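PDB 4PUX: uncharacterized protein from Acinetobacter baumannii, which is of unknown function but adopts an antiparallel beta-barrel fold and belongs to the DUF3237 family of the AOC-barrel clan. Local coordinates for residues T83-L88 against P131-L136. Numbering follows the deposited sequence. Where two conformers were deposited one is given.
Sequences TDDGAL and PKYSWL. With EDO (1,2-ethanediol), chain E.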
ATOM      1  N   THR A  83      -9.392   2.836  14.841  1.00  8.26           N
ATOM      2  CA  THR A  83     -10.183   3.995  14.476  1.00  8.69           C
ATOM      3  C   THR A  83     -10.298   4.984  15.642  1.00  9.31           C
ATOM      4  O   THR A  83     -10.063   4.645  16.814  1.00  9.21           O
ATOM      5  CB  THR A  83     -11.641   3.605  14.013  1.00  9.82           C
ATOM      6  OG1 THR A  83     -12.370   3.079  15.137  1.00 10.09           O
ATOM      7  CG2 THR A  83     -11.548   2.625  12.865  1.00 10.25           C
ATOM      8  N   ASP A  84     -10.669   6.215  15.302  1.00 10.42           N
ATOM      9  CA  ASP A  84     -10.887   7.255  16.306  1.00 10.27           C
ATOM     10  C   ASP A  84     -11.873   6.850  17.414  1.00 11.01           C
ATOM     11  O   ASP A  84     -11.689   7.227  18.560  1.00 12.96           O
ATOM     12  CB  ASP A  84     -11.243   8.609  15.648  1.00 11.00           C
ATOM     13  CG  ASP A  84     -12.538   8.587  14.803  1.00 12.08           C
ATOM     14  OD1 ASP A  84     -13.142   7.518  14.564  1.00 13.00           O
ATOM     15  OD2 ASP A  84     -12.944   9.720  14.395  1.00 14.93           O
ATOM     16  N   ASP A  85     -12.890   6.038  17.062  1.00 11.11           N
ATOM     17  CA  ASP A  85     -13.863   5.526  18.018  1.00 12.71           C
ATOM     18  C   ASP A  85     -13.545   4.145  18.634  1.00 13.09           C
ATOM     19  O   ASP A  85     -14.431   3.529  19.256  1.00 16.79           O
ATOM     20  CB  ASP A  85     -15.319   5.642  17.507  1.00 13.16           C
ATOM     21  CG  ASP A  85     -15.568   4.996  16.150  1.00 15.33           C
ATOM     22  OD1 ASP A  85     -14.650   4.575  15.435  1.00 13.61           O
ATOM     23  OD2 ASP A  85     -16.776   4.897  15.790  1.00 24.64           O
ATOM     24  N   GLY A  86     -12.323   3.631  18.386  1.00 10.65           N
ATOM     25  CA  GLY A  86     -11.795   2.485  19.119  1.00 11.70           C
ATOM     26  C   GLY A  86     -11.901   1.108  18.492  1.00 13.76           C
ATOM     27  O   GLY A  86     -11.536   0.113  19.135  1.00 16.91           O
ATOM     28  N   ALA A  87     -12.351   1.020  17.253  1.00 10.79           N
ATOM     29  CA  ALA A  87     -12.416  -0.268  16.551  1.00 10.19           C
ATOM     30  C   ALA A  87     -11.029  -0.680  16.006  1.00 11.35           C
ATOM     31  O   ALA A  87     -10.224   0.188  15.625  1.00 10.65           O
ATOM     32  CB  ALA A  87     -13.415  -0.191  15.390  1.00 11.74           C
ATOM     33  N   LEU A  88     -10.729  -1.968  16.103  1.00  9.60           N
ATOM     34  CA  LEU A  88      -9.515  -2.553  15.504  1.00  9.12           C
ATOM     35  C   LEU A  88      -9.828  -3.174  14.153  1.00  9.02           C
ATOM     36  O   LEU A  88     -10.828  -3.937  14.018  1.00 10.05           O
ATOM     37  CB  LEU A  88      -8.869  -3.582  16.425  1.00 10.06           C
ATOM     38  CG  LEU A  88      -8.398  -3.050  17.761  1.00 11.85           C
ATOM     39  CD1 LEU A  88      -7.988  -4.197  18.706  1.00 14.17           C
ATOM     40  CD2 LEU A  88      -7.210  -2.051  17.596  1.00 13.87           C
ATOM     41  N   PRO A 131     -19.504  -3.472  14.086  1.00 13.49           N
ATOM     42  CA  PRO A 131     -20.616  -3.340  13.128  1.00 15.23           C
ATOM     43  C   PRO A 131     -20.536  -2.084  12.254  1.00 14.40           C
ATOM     44  O   PRO A 131     -21.000  -2.090  11.129  1.00 15.03           O
ATOM     45  CB  PRO A 131     -21.839  -3.312  14.028  1.00 17.21           C
ATOM     46  CG  PRO A 131     -21.443  -4.088  15.234  1.00 18.69           C
ATOM     47  CD  PRO A 131     -19.996  -3.721  15.455  1.00 13.86           C
ATOM     48  N   LYS A 132     -19.899  -1.031  12.762  1.00 13.24           N
ATOM     49  CA  LYS A 132     -19.768   0.201  12.012  1.00 14.02           C
ATOM     50  C   LYS A 132     -18.853   0.038  10.775  1.00 14.23           C
ATOM     51  O   LYS A 132     -19.068   0.686   9.748  1.00 17.97           O
ATOM     52  CB  LYS A 132     -19.222   1.307  12.942  1.00 15.96           C
ATOM     53  CG  LYS A 132     -19.126   2.623  12.289  1.00 18.73           C
ATOM     54  CD  LYS A 132     -18.871   3.722  13.268  1.00 22.12           C
ATOM     55  CE  LYS A 132     -18.583   5.006  12.516  1.00 23.20           C
ATOM     56  NZ  LYS A 132     -18.119   6.075  13.428  1.00 24.26           N
ATOM     57  N   TYR A 133     -17.816  -0.797  10.906  1.00 11.50           N
ATOM     58  CA  TYR A 133     -16.817  -0.946   9.860  1.00 10.89           C
ATOM     59  C   TYR A 133     -16.812  -2.292   9.170  1.00 10.73           C
ATOM     60  O   TYR A 133     -16.030  -2.494   8.214  1.00 10.79           O
ATOM     61  CB  TYR A 133     -15.408  -0.642  10.442  1.00 11.41           C
ATOM     62  CG  TYR A 133     -15.339   0.727  11.123  1.00 10.50           C
ATOM     63  CD1 TYR A 133     -15.292   1.901  10.363  1.00 11.36           C
ATOM     64  CD2 TYR A 133     -15.407   0.845  12.507  1.00 10.27           C
ATOM     65  CE1 TYR A 133     -15.264   3.162  10.965  1.00 11.72           C
ATOM     66  CE2 TYR A 133     -15.366   2.124  13.127  1.00 12.15           C
ATOM     67  CZ  TYR A 133     -15.287   3.263  12.343  1.00 11.29           C
ATOM     68  OH  TYR A 133     -15.270   4.534  12.923  1.00 12.48           O
ATOM     69  N   SER A 134     -17.770  -3.162   9.523  1.00 11.09           N
ATOM     70  CA  SER A 134     -17.754  -4.531   8.988  0.60 11.47           C
ATOM     71  C   SER A 134     -18.078  -4.622   7.477  1.00 10.55           C
ATOM     72  O   SER A 134     -17.766  -5.638   6.837  1.00 11.21           O
ATOM     73  CB  SER A 134     -18.661  -5.457   9.800  0.60 14.65           C
ATOM     74  OG  SER A 134     -19.988  -5.040   9.732  0.60 17.68           O
ATOM     75  N   TRP A 135     -18.650  -3.571   6.901  1.00  9.55           N
ATOM     76  CA  TRP A 135     -18.807  -3.516   5.440  1.00  9.95           C
ATOM     77  C   TRP A 135     -17.489  -3.724   4.718  1.00  9.65           C
ATOM     78  O   TRP A 135     -17.439  -4.280   3.604  1.00  9.84           O
ATOM     79  CB  TRP A 135     -19.479  -2.193   4.992  1.00  9.72           C
ATOM     80  CG  TRP A 135     -18.635  -0.960   5.143  1.00 10.94           C
ATOM     81  CD1 TRP A 135     -18.332  -0.299   6.314  1.00 12.02           C
ATOM     82  CD2 TRP A 135     -18.091  -0.175   4.092  1.00 13.23           C
ATOM     83  NE1 TRP A 135     -17.572   0.823   6.048  1.00 13.09           N
ATOM     84  CE2 TRP A 135     -17.393   0.909   4.692  1.00 13.09           C
ATOM     85  CE3 TRP A 135     -18.066  -0.307   2.699  1.00 14.48           C
ATOM     86  CZ2 TRP A 135     -16.742   1.893   3.939  1.00 13.35           C
ATOM     87  CZ3 TRP A 135     -17.430   0.670   1.948  1.00 19.10           C
ATOM     88  CH2 TRP A 135     -16.771   1.755   2.568  1.00 15.57           C
ATOM     89  N   LEU A 136     -16.381  -3.282   5.326  1.00  9.61           N
ATOM     90  CA  LEU A 136     -15.077  -3.449   4.720  1.00 10.25           C
ATOM     91  C   LEU A 136     -14.595  -4.897   4.616  1.00 11.33           C
ATOM     92  O   LEU A 136     -13.744  -5.193   3.764  1.00 11.64           O
ATOM     93  CB  LEU A 136     -14.037  -2.614   5.454  1.00 11.21           C
ATOM     94  CG  LEU A 136     -14.230  -1.091   5.449  1.00 12.40           C
ATOM     95  CD1 LEU A 136     -13.251  -0.429   6.433  1.00 14.01           C
ATOM     96  CD2 LEU A 136     -14.034  -0.594   4.035  1.00 13.89           C
TER
HETATM   97  C1  EDO E 204     -16.524   0.516  17.614  1.00 43.11           C
HETATM   98  O1  EDO E 204     -17.057  -0.711  17.121  1.00 42.71           O
HETATM   99  C2  EDO E 204     -16.798   1.573  16.568  1.00 39.11           C
HETATM  100  O2  EDO E 204     -18.151   2.053  16.694  1.00 53.57           O
HETATM  101  O   HOH W   1     -13.722   6.592  11.887  1.00 13.68           O
HETATM  102  O   HOH W   2     -15.900   7.763  14.597  1.00 23.93           O
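Tyr-133 and Asp-85 point at each other from two neighbouring loops, and the phenol OH of Tyr-133 donates a short hydrogen bond of 2.6 Å to Asp-85 OD1. Asp-85 OD1 lies at the ring edge, in the ring plane, with the carboxylate plane turned 89° from that of the phenol. OD1 is gripped twice: Tyr-133 OH arrives on its syn side and Thr-83 OG1 on its anti side, from opposite faces of the carboxylate plane. A chi1 of 67° places the threonine hydroxyl on the side flanked by both its own N and its own C, where Thr-83 OG1 also accepts the N-H of Ala-87 N at 3.0 Å. The hydroxyl thus links Ala-87 N to the carboxylate across the type I turn, which the backbone bond from Gly-86 N to Thr-83 O closes; together with Tyr-133 OH and Lys-132 NZ it holds the aspartate. The other carboxylate oxygen, Asp-85 OD2, forms a salt bridge with Lys-132 NZ at 3.0 Å, the ammonium coming from above the carboxylate plane.

To get there the lysine runs fully extended across the tyrosine, with its CG centred 3.8 Å above the ring. Thr-83 CG2 lies over the opposite face, offset toward the rim, in a CH-pi contact, so the ring is sandwiched between aliphatic groups. Ala-87 CB packs obliquely against Tyr-133 CD2 at 3.7 Å. A water donates to both Asp-84 OD1 and Tyr-133 OH, giving the phenol oxygen a further partner. Leu-53, in a loop before strand 54-67, and Ile-89, in strand 88-99, touch both Thr-83 and Tyr-133. The contact thereby joins the tight connection between strands 73-83 and 88-99 to the longer loop linking strands 118-127 and 141-147, at one end of the barrel.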